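Local coordinates for protein 2-(hydroxymethyl)glutarate dehydrogenase (Eubacterium barkeri, PDB 3CKY) that catalyses the NADH-dependent reduction of 2-formylglutarate to (S)-2-hydroxymethylglutarate, a step in the bacterial fermentation of nicotinate, at residues 243-248 against 264-269; 106-111 against 117-122; 204-209 against 221-226; 288-291 against 296-299. One frame throughout, in Å; residues are numbered along the deposited sequence. Where two conformers were deposited one is given.

Contact 1: 243-248 against 264-269; sequences KDLGLA and MATQIF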
loop_
_atom_site.group_PDB
_atom_site.type_symbol
_atom_site.label_atom_id
_atom_site.label_comp_id
_atom_site.label_asym_id
_atom_site.label_seq_id
_atom_site.Cartn_x
_atom_site.Cartn_y
_atom_site.Cartn_z
ATOM N N LYS A 243 1.391 11.376 12.731
ATOM C CA LYS A 243 0.357 11.121 13.744
ATOM C C LYS A 243 -1.041 11.354 13.149
ATOM O O LYS A 243 -1.971 10.567 13.360
ATOM C CB LYS A 243 0.587 12.047 14.947
ATOM C CG LYS A 243 -0.283 11.800 16.151
ATOM C CD LYS A 243 -0.231 13.013 17.090
ATOM C CE LYS A 243 -0.813 12.721 18.481
ATOM N NZ LYS A 243 -2.323 12.756 18.546
ATOM N N ASP A 244 -1.180 12.447 12.404
ATOM C CA ASP A 244 -2.455 12.792 11.770
ATOM C C ASP A 244 -2.892 11.730 10.776
ATOM O O ASP A 244 -4.063 11.373 10.730
ATOM C CB ASP A 244 -2.359 14.153 11.070
ATOM C CG ASP A 244 -2.351 15.324 12.047
ATOM O OD1 ASP A 244 -2.706 15.117 13.225
ATOM O OD2 ASP A 244 -2.004 16.451 11.628
ATOM N N LEU A 245 -1.950 11.229 9.981
ATOM C CA LEU A 245 -2.255 10.150 9.030
ATOM C C LEU A 245 -2.661 8.858 9.762
ATOM O O LEU A 245 -3.530 8.112 9.306
ATOM C CB LEU A 245 -1.071 9.895 8.109
ATOM C CG LEU A 245 -0.760 10.997 7.085
ATOM C CD1 LEU A 245 0.681 10.893 6.567
ATOM C CD2 LEU A 245 -1.743 10.988 5.912
ATOM N N GLY A 246 -2.042 8.602 10.907
ATOM C CA GLY A 246 -2.440 7.484 11.770
ATOM C C GLY A 246 -3.858 7.591 12.284
ATOM O O GLY A 246 -4.548 6.604 12.363
ATOM N N LEU A 247 -4.275 8.796 12.655
ATOM C CA LEU A 247 -5.647 9.046 13.113
ATOM C C LEU A 247 -6.662 8.799 12.002
ATOM O O LEU A 247 -7.738 8.288 12.258
ATOM C CB LEU A 247 -5.793 10.470 13.658
ATOM C CG LEU A 247 -5.167 10.732 15.035
ATOM C CD1 LEU A 247 -5.085 12.249 15.331
ATOM C CD2 LEU A 247 -5.935 9.966 16.155
ATOM N N ALA A 248 -6.306 9.178 10.778
ATOM C CA ALA A 248 -7.105 8.893 9.609
ATOM C C ALA A 248 -7.297 7.388 9.406
ATOM O O ALA A 248 -8.407 6.934 9.165
ATOM C CB ALA A 248 -6.468 9.524 8.365
ATOM N N MET A 264 -0.313 4.508 2.203
ATOM C CA MET A 264 0.998 4.572 1.577
ATOM C C MET A 264 1.723 5.844 2.012
ATOM O O MET A 264 2.917 5.777 2.324
ATOM C CB MET A 264 0.941 4.406 0.044
ATOM C CG MET A 264 0.720 2.945 -0.454
ATOM S SD MET A 264 1.427 1.594 0.558
ATOM C CE MET A 264 3.168 2.015 0.481
ATOM N N ALA A 265 1.022 6.972 2.074
ATOM C CA ALA A 265 1.622 8.217 2.596
ATOM C C ALA A 265 2.195 7.997 3.990
ATOM O O ALA A 265 3.277 8.461 4.300
ATOM C CB ALA A 265 0.591 9.370 2.613
ATOM N N THR A 266 1.462 7.273 4.827
ATOM C CA THR A 266 1.893 7.015 6.202
ATOM C C THR A 266 3.242 6.308 6.237
ATOM O O THR A 266 4.138 6.677 7.017
ATOM C CB THR A 266 0.805 6.214 6.967
ATOM O OG1 THR A 266 -0.451 6.912 6.875
ATOM C CG2 THR A 266 1.193 5.978 8.438
ATOM N N GLN A 267 3.405 5.311 5.377
ATOM C CA GLN A 267 4.636 4.521 5.345
ATOM C C GLN A 267 5.822 5.294 4.753
ATOM O O GLN A 267 6.964 5.108 5.170
ATOM C CB GLN A 267 4.406 3.192 4.595
ATOM C CG GLN A 267 3.429 2.257 5.271
ATOM C CD GLN A 267 3.672 2.050 6.773
ATOM O OE1 GLN A 267 2.719 1.972 7.557
ATOM N NE2 GLN A 267 4.925 1.959 7.177
ATOM N N ILE A 268 5.544 6.176 3.803
ATOM C CA ILE A 268 6.565 7.055 3.261
ATOM C C ILE A 268 7.067 8.033 4.332
ATOM O O ILE A 268 8.273 8.215 4.502
ATOM C CB ILE A 268 6.039 7.813 2.002
ATOM C CG1 ILE A 268 5.703 6.806 0.883
ATOM C CG2 ILE A 268 7.098 8.837 1.479
ATOM C CD1 ILE A 268 4.913 7.411 -0.260
ATOM N N PHE A 269 6.148 8.643 5.077
ATOM C CA PHE A 269 6.538 9.485 6.203
ATOM C C PHE A 269 7.230 8.698 7.325
ATOM O O PHE A 269 8.068 9.255 8.026
ATOM C CB PHE A 269 5.346 10.245 6.782
ATOM C CG PHE A 269 4.950 11.442 5.983
ATOM C CD1 PHE A 269 5.756 12.573 5.954
ATOM C CD2 PHE A 269 3.762 11.448 5.264
ATOM C CE1 PHE A 269 5.382 13.708 5.234
ATOM C CE2 PHE A 269 3.381 12.559 4.537
ATOM C CZ PHE A 269 4.203 13.705 4.522
#
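Leu-245 supplies the whole of one side of this contact, reaching from helix 238-255 to Ala-265, Thr-266 and Phe-269 of helix 260-274. Its CG lies beside the backbone N and anti to the carbonyl carbon (chi1 -70°), which sends the branched end toward the second helix. There CD1 does most of the touching: it stands 3.4 Å from CD2 of Phe-269 and 4.2 Å from CB of Ala-265. The leucine and phenylalanine side chains cross at about a right angle, and the methyl meets the ring obliquely. Thr-266 packs differently, passing alongside Leu-245 in the opposite direction, with its OG1 3.3 Å from Leu-245 CB. That hydroxyl sits beside its own backbone N (chi1 -54°), where it is hydrogen-bonded to the carbonyl oxygen of Thr-262, one turn earlier in the same helix. The threonine thus presents an oxygen to an aliphatic carbon while its polar need is met within its own helix. No hydrogen bond joins the segments; the contact is van der Waals packing, mostly apolar, between buried side chains. The segments run nearly antiparallel, at 152°, with axes 9.4 Å apart. Two residues before Leu-245, Lys-243 points away from helix 260-274 and hydrogen-bonds through NZ to Pro-69 O; it is probably an NAD(+)-binding residue, as in relatives. Helix 169-197 lies against both segments, touching Ala-248 through Ile-175 and Leu-179 and Ala-265 through Ala-186, while Met-264 and Ile-268 pack on helix 260-274 of neighbouring subunits.

Contact 2: 106-111 against 117-122; sequences LKMAKV and IDYVDA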
loop_
_atom_site.group_PDB
_atom_site.type_symbol
_atom_site.label_atom_id
_atom_site.label_comp_id
_atom_site.label_asym_id
_atom_site.label_seq_id
_atom_site.Cartn_x
_atom_site.Cartn_y
_atom_site.Cartn_z
ATOM N N LEU A 106 -16.896 9.732 20.624
ATOM C CA LEU A 106 -18.219 9.128 20.790
ATOM C C LEU A 106 -18.295 8.264 22.054
ATOM O O LEU A 106 -19.279 8.335 22.794
ATOM C CB LEU A 106 -18.621 8.279 19.573
ATOM C CG LEU A 106 -19.349 8.910 18.379
ATOM C CD1 LEU A 106 -20.117 10.158 18.783
ATOM C CD2 LEU A 106 -18.403 9.206 17.234
ATOM N N LYS A 107 -17.267 7.446 22.281
ATOM C CA LYS A 107 -17.176 6.626 23.499
ATOM C C LYS A 107 -17.302 7.511 24.732
ATOM O O LYS A 107 -18.121 7.254 25.617
ATOM C CB LYS A 107 -15.844 5.857 23.569
ATOM C CG LYS A 107 -15.895 4.447 23.008
ATOM C CD LYS A 107 -14.630 3.630 23.344
ATOM C CE LYS A 107 -13.632 3.529 22.171
ATOM N NZ LYS A 107 -12.719 4.710 22.046
ATOM N N MET A 108 -16.491 8.565 24.762
ATOM C CA MET A 108 -16.424 9.454 25.911
ATOM C C MET A 108 -17.731 10.203 26.114
ATOM O O MET A 108 -18.169 10.385 27.243
ATOM C CB MET A 108 -15.254 10.434 25.767
ATOM C CG MET A 108 -14.660 10.859 27.102
ATOM S SD MET A 108 -13.428 9.721 27.793
ATOM C CE MET A 108 -14.019 8.097 27.312
ATOM N N ALA A 109 -18.360 10.609 25.019
ATOM C CA ALA A 109 -19.648 11.291 25.086
ATOM C C ALA A 109 -20.727 10.401 25.699
ATOM O O ALA A 109 -21.610 10.892 26.407
ATOM C CB ALA A 109 -20.077 11.780 23.709
ATOM N N LYS A 110 -20.657 9.100 25.427
ATOM C CA LYS A 110 -21.617 8.147 25.994
ATOM C C LYS A 110 -21.458 7.996 27.503
ATOM O O LYS A 110 -22.454 7.979 28.219
ATOM C CB LYS A 110 -21.508 6.778 25.318
ATOM C CG LYS A 110 -22.350 6.654 24.054
ATOM C CD LYS A 110 -23.765 6.189 24.369
ATOM C CE LYS A 110 -23.828 4.682 24.580
ATOM N NZ LYS A 110 -25.228 4.212 24.749
ATOM N N VAL A 111 -20.216 7.895 27.984
ATOM C CA VAL A 111 -19.970 7.830 29.425
ATOM C C VAL A 111 -20.351 9.159 30.089
ATOM O O VAL A 111 -20.909 9.172 31.190
ATOM C CB VAL A 111 -18.495 7.438 29.786
ATOM C CG1 VAL A 111 -18.072 6.172 29.054
ATOM C CG2 VAL A 111 -17.527 8.561 29.495
ATOM N N ILE A 117 -23.543 14.926 31.510
ATOM C CA ILE A 117 -22.497 15.827 31.036
ATOM C C ILE A 117 -22.463 15.812 29.510
ATOM O O ILE A 117 -22.478 14.745 28.893
ATOM C CB ILE A 117 -21.108 15.407 31.570
ATOM C CG1 ILE A 117 -21.101 15.400 33.104
ATOM C CG2 ILE A 117 -20.016 16.337 31.020
ATOM C CD1 ILE A 117 -19.961 14.609 33.697
ATOM N N ASP A 118 -22.425 16.993 28.905
ATOM C CA ASP A 118 -22.305 17.100 27.452
ATOM C C ASP A 118 -20.831 17.087 27.058
ATOM O O ASP A 118 -20.029 17.819 27.631
ATOM C CB ASP A 118 -22.976 18.379 26.944
ATOM C CG ASP A 118 -24.476 18.357 27.119
ATOM O OD1 ASP A 118 -25.092 17.326 26.779
ATOM O OD2 ASP A 118 -25.044 19.370 27.591
ATOM N N TYR A 119 -20.484 16.241 26.094
ATOM C CA TYR A 119 -19.105 16.088 25.649
ATOM C C TYR A 119 -19.000 16.417 24.156
ATOM O O TYR A 119 -19.623 15.748 23.326
ATOM C CB TYR A 119 -18.624 14.657 25.906
ATOM C CG TYR A 119 -17.120 14.539 26.000
ATOM C CD1 TYR A 119 -16.487 14.494 27.239
ATOM C CD2 TYR A 119 -16.327 14.487 24.851
ATOM C CE1 TYR A 119 -15.109 14.397 27.343
ATOM C CE2 TYR A 119 -14.933 14.380 24.943
ATOM C CZ TYR A 119 -14.331 14.340 26.196
ATOM O OH TYR A 119 -12.964 14.231 26.322
ATOM N N VAL A 120 -18.221 17.442 23.815
ATOM C CA VAL A 120 -18.163 17.913 22.429
ATOM C C VAL A 120 -16.733 17.958 21.914
ATOM O O VAL A 120 -15.817 18.414 22.604
ATOM C CB VAL A 120 -18.849 19.312 22.249
ATOM C CG1 VAL A 120 -19.999 19.485 23.231
ATOM C CG2 VAL A 120 -17.852 20.447 22.399
ATOM N N ASP A 121 -16.544 17.452 20.702
ATOM C CA ASP A 121 -15.263 17.586 20.022
ATOM C C ASP A 121 -15.244 18.945 19.347
ATOM O O ASP A 121 -16.171 19.290 18.618
ATOM C CB ASP A 121 -15.010 16.461 19.007
ATOM C CG ASP A 121 -16.144 16.286 18.006
ATOM O OD1 ASP A 121 -17.297 16.134 18.457
ATOM O OD2 ASP A 121 -15.881 16.277 16.786
ATOM N N ALA A 122 -14.200 19.720 19.622
ATOM C CA ALA A 122 -14.038 21.053 19.023
ATOM C C ALA A 122 -12.570 21.307 18.670
ATOM O O ALA A 122 -11.954 22.253 19.156
ATOM C CB ALA A 122 -14.559 22.130 19.962
HETATM O O HOH W 1 -21.787 13.660 26.639
#
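Met-108 of helix 102-114 lies over one face of the Tyr-119 ring, which projects from strand 118-125, and the two side chains cross at a slant. The methylene CG makes the CH-pi contact: it stands 3.9 Å from the ring centroid of Tyr-119, 25° off the normal and displaced toward the rim at CE1 and CZ. CB of Met-108 reaches the same ring near CZ and CE2, 4.0 Å from each. The methionine chain then bends at chi2 (84°) and again at chi3, so that its sulfur end leads away from the strand and the ring is covered by the chain's inner half. Tyr-119 holds its CG anti to the backbone N (chi1 -157°), and the ring runs across the helix axis. Helix and strand are consecutive members of a beta-alpha-beta unit, strand 93-96, helix 102-114 and strand 118-125, in the Rossmann-type nucleotide-binding domain. The ring's polar end is tied to that unit, because Tyr-119 OH is hydrogen-bonded to OD2 of Asp-96 at the end of the preceding strand. Nearer the backbone, Ala-109 brings its CA to 3.6 Å from CB of Tyr-119, and the two CB atoms of this pair meet at 3.9 Å. A water bridges the main chains, donating to Ala-109 O at 2.8 Å and to Ile-117 O at 2.6 Å. Met-78 of helix 71-79 touches both the methionine and the tyrosine.

Contact 3: 204-209 against 221-226; sequences TMQEII and AKMEKF
Gln-206 of helix 202-210 carries both the polar and the apolar parts of this contact, meeting Glu-224 with its amide and Met-223 with its methylenes. The direct hydrogen bond runs from Gln-206 NE2 to Glu-224 OE1, 3.0 Å long with an N-H...O angle of 162°. The carboxylate oxygen receives it on its anti lone pair, turned from OE2, and lies almost in the amide plane of the glutamine. The side chains cross at about a right angle, and the amide and carboxylate planes are 81° apart. A water adds a second link: it accepts from Gln-206 NE2 at 2.9 Å and, at 3.3 Å, from Glu-224 N. That backbone N-H has no bond to the preceding helical turn, as helix 217-228 is kinked here and passes into a wider pi-type turn at 223-226. The amide nitrogen of Gln-206 therefore reaches the side chain directly and the main chain through the water.

Apolar packing lies on the inner side, where CG of Gln-206 is 3.6 Å from CG of Met-223. The glutamine, with CG anti to its backbone nitrogen (chi1 -161°), reaches to the other helix, whereas the methionine folds at chi2 and brings CE to 4.1 Å from Gln-206 CB. Helix 169-197 packs against both segments, its Leu-192 touching Met-205 and Met-223, while Ile-208 and Thr-204 pack on Val-164 of the third subunit.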
loop_
_atom_site.group_PDB
_atom_site.type_symbol
_atom_site.label_atom_id
_atom_site.label_comp_id
_atom_site.label_asym_id
_atom_site.label_seq_id
_atom_site.Cartn_x
_atom_site.Cartn_y
_atom_site.Cartn_z
ATOM N N THR A 204 11.295 25.776 -12.389
ATOM C CA THR A 204 10.439 25.530 -13.538
ATOM C C THR A 204 9.163 24.823 -13.118
ATOM O O THR A 204 8.081 25.194 -13.542
ATOM C CB THR A 204 11.154 24.693 -14.605
ATOM O OG1 THR A 204 12.364 25.356 -14.991
ATOM C CG2 THR A 204 10.241 24.498 -15.843
ATOM N N MET A 205 9.308 23.818 -12.262
ATOM C CA MET A 205 8.167 23.079 -11.746
ATOM C C MET A 205 7.272 23.926 -10.856
ATOM O O MET A 205 6.061 23.884 -10.984
ATOM C CB MET A 205 8.626 21.821 -11.005
ATOM C CG MET A 205 9.092 20.716 -11.945
ATOM S SD MET A 205 9.500 19.160 -11.102
ATOM C CE MET A 205 11.035 19.579 -10.271
ATOM N N GLN A 206 7.864 24.717 -9.974
ATOM C CA GLN A 206 7.063 25.611 -9.146
ATOM C C GLN A 206 6.252 26.583 -9.978
ATOM O O GLN A 206 5.048 26.781 -9.740
ATOM C CB GLN A 206 7.915 26.422 -8.193
ATOM C CG GLN A 206 7.037 26.970 -7.056
ATOM C CD GLN A 206 7.579 28.204 -6.442
ATOM O OE1 GLN A 206 8.482 28.854 -6.993
ATOM N NE2 GLN A 206 7.031 28.558 -5.278
ATOM N N GLU A 207 6.924 27.185 -10.950
ATOM C CA GLU A 207 6.281 28.150 -11.806
ATOM C C GLU A 207 5.125 27.504 -12.542
ATOM O O GLU A 207 4.017 28.000 -12.499
ATOM C CB GLU A 207 7.273 28.716 -12.804
ATOM C CG GLU A 207 6.694 29.822 -13.651
ATOM C CD GLU A 207 7.661 30.304 -14.705
ATOM O OE1 GLU A 207 8.685 29.607 -14.943
ATOM O OE2 GLU A 207 7.392 31.380 -15.302
ATOM N N ILE A 208 5.381 26.383 -13.202
ATOM C CA ILE A 208 4.396 25.797 -14.106
ATOM C C ILE A 208 3.301 25.028 -13.368
ATOM O O ILE A 208 2.125 25.271 -13.587
ATOM C CB ILE A 208 5.090 24.931 -15.192
ATOM C CG1 ILE A 208 5.851 25.855 -16.150
ATOM C CG2 ILE A 208 4.073 24.091 -15.949
ATOM C CD1 ILE A 208 6.693 25.147 -17.149
ATOM N N ILE A 209 3.677 24.128 -12.474
ATOM C CA ILE A 209 2.683 23.338 -11.731
ATOM C C ILE A 209 1.847 24.221 -10.802
ATOM O O ILE A 209 0.648 23.986 -10.619
ATOM C CB ILE A 209 3.350 22.214 -10.929
ATOM C CG1 ILE A 209 4.046 21.253 -11.899
ATOM C CG2 ILE A 209 2.336 21.461 -10.046
ATOM C CD1 ILE A 209 5.111 20.399 -11.247
ATOM N N ALA A 221 2.667 25.947 0.176
ATOM C CA ALA A 221 3.237 26.193 1.493
ATOM C C ALA A 221 4.705 25.758 1.620
ATOM O O ALA A 221 5.499 26.430 2.296
ATOM C CB ALA A 221 2.405 25.506 2.557
ATOM N N LYS A 222 5.067 24.653 0.982
ATOM C CA LYS A 222 6.339 24.002 1.282
ATOM C C LYS A 222 7.452 24.220 0.256
ATOM O O LYS A 222 8.615 24.277 0.617
ATOM C CB LYS A 222 6.117 22.504 1.490
ATOM C CG LYS A 222 5.072 22.155 2.562
ATOM C CD LYS A 222 5.367 22.783 3.904
ATOM C CE LYS A 222 4.375 22.340 4.967
ATOM N NZ LYS A 222 4.650 23.007 6.283
ATOM N N MET A 223 7.088 24.346 -1.009
ATOM C CA MET A 223 8.062 24.304 -2.098
ATOM C C MET A 223 9.183 25.348 -1.960
ATOM O O MET A 223 10.357 25.032 -1.880
ATOM C CB MET A 223 7.325 24.489 -3.430
ATOM C CG MET A 223 8.201 24.474 -4.661
ATOM S SD MET A 223 8.862 22.843 -4.920
ATOM C CE MET A 223 9.630 23.044 -6.556
ATOM N N GLU A 224 8.801 26.597 -1.909
ATOM C CA GLU A 224 9.769 27.662 -1.856
ATOM C C GLU A 224 10.412 27.796 -0.471
ATOM O O GLU A 224 11.638 27.868 -0.354
ATOM C CB GLU A 224 9.087 28.956 -2.261
ATOM C CG GLU A 224 10.041 30.062 -2.616
ATOM C CD GLU A 224 9.354 31.221 -3.324
ATOM O OE1 GLU A 224 8.501 30.934 -4.227
ATOM O OE2 GLU A 224 9.681 32.388 -2.978
ATOM N N LYS A 225 9.594 27.781 0.575
ATOM C CA LYS A 225 10.087 28.047 1.924
ATOM C C LYS A 225 11.001 26.956 2.498
ATOM O O LYS A 225 11.962 27.282 3.203
ATOM C CB LYS A 225 8.923 28.293 2.883
ATOM C CG LYS A 225 9.370 28.765 4.267
ATOM C CD LYS A 225 8.197 29.026 5.199
ATOM C CE LYS A 225 8.691 29.289 6.627
ATOM N NZ LYS A 225 7.573 29.358 7.629
ATOM N N PHE A 226 10.687 25.689 2.218
ATOM C CA PHE A 226 11.389 24.561 2.819
ATOM C C PHE A 226 12.204 23.743 1.819
ATOM O O PHE A 226 13.387 23.517 2.036
ATOM C CB PHE A 226 10.408 23.629 3.544
ATOM C CG PHE A 226 9.663 24.292 4.671
ATOM C CD1 PHE A 226 10.209 24.350 5.956
ATOM C CD2 PHE A 226 8.417 24.866 4.455
ATOM C CE1 PHE A 226 9.523 24.967 6.999
ATOM C CE2 PHE A 226 7.722 25.491 5.507
ATOM C CZ PHE A 226 8.279 25.535 6.773
HETATM O O HOH W 2 5.814 27.435 -2.898
#

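Contact 4: 288-291 against 296-299; sequences VWEQ and SVSG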
loop_
_atom_site.group_PDB
_atom_site.type_symbol
_atom_site.label_atom_id
_atom_site.label_comp_id
_atom_site.label_asym_id
_atom_site.label_seq_id
_atom_site.Cartn_x
_atom_site.Cartn_y
_atom_site.Cartn_z
ATOM N N VAL A 288 13.849 11.312 1.826
ATOM C CA VAL A 288 13.736 9.846 1.623
ATOM C C VAL A 288 14.128 9.424 0.195
ATOM O O VAL A 288 14.924 8.508 0.006
ATOM C CB VAL A 288 12.330 9.295 1.922
ATOM C CG1 VAL A 288 12.243 7.803 1.527
ATOM C CG2 VAL A 288 11.970 9.492 3.398
ATOM N N TRP A 289 13.601 10.124 -0.795
ATOM C CA TRP A 289 13.856 9.776 -2.187
ATOM C C TRP A 289 15.206 10.286 -2.687
ATOM O O TRP A 289 15.873 9.616 -3.470
ATOM C CB TRP A 289 12.711 10.290 -3.068
ATOM C CG TRP A 289 11.351 9.760 -2.661
ATOM C CD1 TRP A 289 10.237 10.495 -2.432
ATOM C CD2 TRP A 289 10.985 8.383 -2.408
ATOM N NE1 TRP A 289 9.192 9.675 -2.065
ATOM C CE2 TRP A 289 9.625 8.376 -2.038
ATOM C CE3 TRP A 289 11.682 7.162 -2.449
ATOM C CZ2 TRP A 289 8.935 7.193 -1.718
ATOM C CZ3 TRP A 289 10.999 5.991 -2.125
ATOM C CH2 TRP A 289 9.635 6.020 -1.770
ATOM N N GLU A 290 15.610 11.464 -2.211
ATOM C CA GLU A 290 16.927 12.038 -2.527
ATOM C C GLU A 290 18.037 11.123 -2.066
ATOM O O GLU A 290 18.998 10.893 -2.793
ATOM C CB GLU A 290 17.097 13.426 -1.890
ATOM C CG GLU A 290 16.128 14.443 -2.460
ATOM C CD GLU A 290 16.263 15.821 -1.850
ATOM O OE1 GLU A 290 16.344 16.796 -2.644
ATOM O OE2 GLU A 290 16.286 15.928 -0.601
ATOM N N GLN A 291 17.897 10.598 -0.860
ATOM C CA GLN A 291 18.919 9.737 -0.315
ATOM C C GLN A 291 18.963 8.426 -1.113
ATOM O O GLN A 291 20.040 7.908 -1.391
ATOM C CB GLN A 291 18.674 9.476 1.177
ATOM C CG GLN A 291 19.677 8.525 1.835
ATOM C CD GLN A 291 21.131 8.958 1.660
ATOM O OE1 GLN A 291 21.480 10.120 1.905
ATOM N NE2 GLN A 291 21.992 8.018 1.244
ATOM N N SER A 296 19.088 15.404 -6.373
ATOM C CA SER A 296 19.047 16.588 -5.524
ATOM C C SER A 296 17.933 17.527 -5.976
ATOM O O SER A 296 17.938 17.999 -7.108
ATOM C CB SER A 296 20.384 17.331 -5.552
ATOM O OG SER A 296 20.288 18.499 -4.747
ATOM N N VAL A 297 16.973 17.750 -5.084
ATOM C CA VAL A 297 15.890 18.692 -5.304
ATOM C C VAL A 297 16.029 19.832 -4.299
ATOM O O VAL A 297 16.085 21.014 -4.677
ATOM C CB VAL A 297 14.494 18.025 -5.137
ATOM C CG1 VAL A 297 13.380 19.029 -5.441
ATOM C CG2 VAL A 297 14.365 16.801 -6.024
ATOM N N SER A 298 16.075 19.474 -3.016
ATOM C CA SER A 298 16.058 20.475 -1.952
ATOM C C SER A 298 17.353 21.248 -1.983
ATOM O O SER A 298 18.395 20.690 -2.296
ATOM C CB SER A 298 15.809 19.849 -0.558
ATOM O OG SER A 298 16.881 19.021 -0.110
ATOM N N GLY A 299 17.279 22.545 -1.704
ATOM C CA GLY A 299 18.449 23.409 -1.769
ATOM C C GLY A 299 19.294 23.300 -0.516
ATOM O O GLY A 299 19.255 22.287 0.193
HETATM O O HOH W 3 19.174 18.166 -2.156
#
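Glu-290 OE1 accepts two backbone hydrogen bonds from the chain that follows its helix, from Val-297 N and Ser-298 N, each 2.7 Å long. The bond from Ser-298 is nearly straight, at 170°, and uses the syn lone pair; the one from Val-297 is more bent, at 153°, and uses the anti lone pair. Two consecutive peptide N-H groups thus grip one oxygen from two sides. The carboxylate gets there by an extended chain beyond CG (chi2 180°). A water also donates to OE1 at 3.2 Å, accepts from Ser-296 OG and donates to Ser-298 O, joining the acid to both serines. OE2 lies 3.2 Å from Ser-298 OG, a contact whose proton is not settled. The Val-297 N-H bond also brings that residue's CB to 3.3 Å from Glu-290 OE1; outward, its side chain packs on Val-193 and Val-196 of helix 169-197. Trp-289 leans on Val-193 too, so helix 286-293 and the C-terminal tail share a support. With two backbone N-H groups and a water donating to OE1, the carboxylate is probably stabilised as the anion, and the paired bonds are consistent with a tail held in place despite lacking regular secondary structure.

How the contacts relate
Along the chain the order is contact 2, contact 3, contact 1, contact 4. Contact 2 belongs to the Rossmann-type domain and the others to the helical C-terminal part; its centre lies about 42 Å from that of contact 3 and about 44 Å from that of contact 4, across the chain's centre. Contact 1 is intermediate, about 26 Å from contact 2 between centres. Contacts 1 and 4 touch through Ile-268, and contacts 3 and 4 have centres about 14 Å apart. These three share the long helix 169-197, which holds the probable catalytic Lys-174, and all meet neighbouring subunits: the Rossmann-type domain stands apart from a helical part that lies near subunit interfaces of the homotetramer.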